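Local coordinates for protein putative modification methylase (Thermus thermophilus, PDB 2ZIG) that probably transfers a methyl group from S-adenosyl-L-methionine to cytosine N4 in DNA, at residues Pro182-Glu185 with Gln186-Ser190. Numbering follows the deposited sequence.
Sequences PTQE and QREKS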
# COMPACT_ATOMS: atom_id res chain seq x y z
N PRO B 182 -23.62 17.39 9.54
CA PRO B 182 -23.83 17.31 10.99
C PRO B 182 -24.49 18.55 11.57
O PRO B 182 -24.57 19.58 10.91
CB PRO B 182 -22.42 17.12 11.51
CG PRO B 182 -21.65 18.06 10.63
CD PRO B 182 -22.23 17.81 9.25
N THR B 183 -24.95 18.45 12.82
CA THR B 183 -25.57 19.59 13.50
C THR B 183 -24.47 20.51 14.00
O THR B 183 -23.33 20.09 14.18
CB THR B 183 -26.42 19.14 14.72
OG1 THR B 183 -25.57 18.54 15.71
CG2 THR B 183 -27.49 18.14 14.31
N GLN B 184 -24.80 21.78 14.22
CA GLN B 184 -23.82 22.74 14.70
C GLN B 184 -23.08 22.23 15.92
O GLN B 184 -21.86 22.37 16.02
CB GLN B 184 -24.48 24.08 15.04
CG GLN B 184 -24.41 25.11 13.93
CD GLN B 184 -22.99 25.49 13.57
OE1 GLN B 184 -22.20 25.89 14.43
NE2 GLN B 184 -22.66 25.38 12.29
N GLU B 185 -23.80 21.65 16.87
CA GLU B 185 -23.16 21.15 18.06
C GLU B 185 -22.27 19.96 17.72
O GLU B 185 -21.29 19.69 18.42
CB GLU B 185 -24.19 20.75 19.12
CG GLU B 185 -25.00 19.52 18.78
CD GLU B 185 -25.60 18.87 20.02
OE1 GLU B 185 -26.39 17.91 19.85
OE2 GLU B 185 -25.29 19.31 21.15
N GLN B 186 -22.60 19.24 16.65
CA GLN B 186 -21.78 18.10 16.25
C GLN B 186 -20.44 18.61 15.74
O GLN B 186 -19.39 18.06 16.06
CB GLN B 186 -22.47 17.27 15.17
CG GLN B 186 -23.38 16.16 15.71
CD GLN B 186 -23.91 15.25 14.62
OE1 GLN B 186 -24.37 15.71 13.58
NE2 GLN B 186 -23.85 13.94 14.85
N ARG B 187 -20.49 19.68 14.95
CA ARG B 187 -19.28 20.27 14.41
C ARG B 187 -18.46 20.86 15.56
O ARG B 187 -17.26 20.63 15.67
CB ARG B 187 -19.64 21.36 13.41
CG ARG B 187 -20.42 20.86 12.21
CD ARG B 187 -20.75 22.02 11.29
NE ARG B 187 -19.55 22.78 10.97
CZ ARG B 187 -19.53 24.08 10.67
NH1 ARG B 187 -18.38 24.67 10.39
NH2 ARG B 187 -20.66 24.78 10.65
N GLU B 188 -19.14 21.61 16.43
CA GLU B 188 -18.49 22.23 17.58
C GLU B 188 -17.86 21.23 18.53
O GLU B 188 -16.78 21.46 19.05
CB GLU B 188 -19.49 23.09 18.35
CG GLU B 188 -19.69 24.46 17.75
CD GLU B 188 -20.78 25.26 18.44
OE1 GLU B 188 -20.78 26.50 18.30
OE2 GLU B 188 -21.64 24.64 19.12
N LYS B 189 -18.54 20.11 18.76
CA LYS B 189 -18.05 19.09 19.68
C LYS B 189 -17.05 18.12 19.05
O LYS B 189 -16.39 17.35 19.75
CB LYS B 189 -19.22 18.28 20.25
CG LYS B 189 -20.19 19.05 21.12
CD LYS B 189 -19.67 19.21 22.54
CE LYS B 189 -20.75 19.77 23.46
NZ LYS B 189 -21.99 18.93 23.44
N SER B 190 -16.93 18.16 17.72
CA SER B 190 -16.04 17.25 17.02
C SER B 190 -14.85 17.96 16.40
O SER B 190 -13.93 17.32 15.91
CB SER B 190 -16.80 16.51 15.93
OG SER B 190 -17.99 15.94 16.45
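A capping box between T183 and Q186 opens the short helix 184-190. T183, at the N-cap, has OG1 between its backbone N and carbonyl carbon (chi1 64°), where the hydroxyl accepts from Q186 N at 3.2 Å; a hydroxyl one bond from CB is near enough to the backbone to bend back to this N-H. In return Q186, with CG beside its own backbone N (chi1 -89°) and the chain extended beyond, brings OE1 to accept a hydrogen bond from T183 N at 2.9 Å, in the carbonyl plane and on a lone pair. Glutamine can close the box and still offer an amide N-H elsewhere, since NE2 donates to V235 O. With Q186 cut back to an alanine, T183 N and V235 O would probably both lose their side-chain partner, and the first turn its tie to the loop beside it. Behind the cap, R187 N reaches T183 O at 3.0 Å, and E188 N and K189 N bond in turn to Q184 O and E185 O. P182, with no N-H to satisfy before the cap, sets CG against R187 CG at 3.4 Å, while R187 NE forms a salt bridge with E158 of the second subunit. E185 OE2 and K189 NZ lie 4.0 Å apart, too far for a salt bridge, though their opposite charges probably attract weakly. S190 OG donates to Q186 O at 2.6 Å and accepts from V235 N, holding the helix, which follows strand 167-174, against the loop between helix 222-232 and strand 238-241.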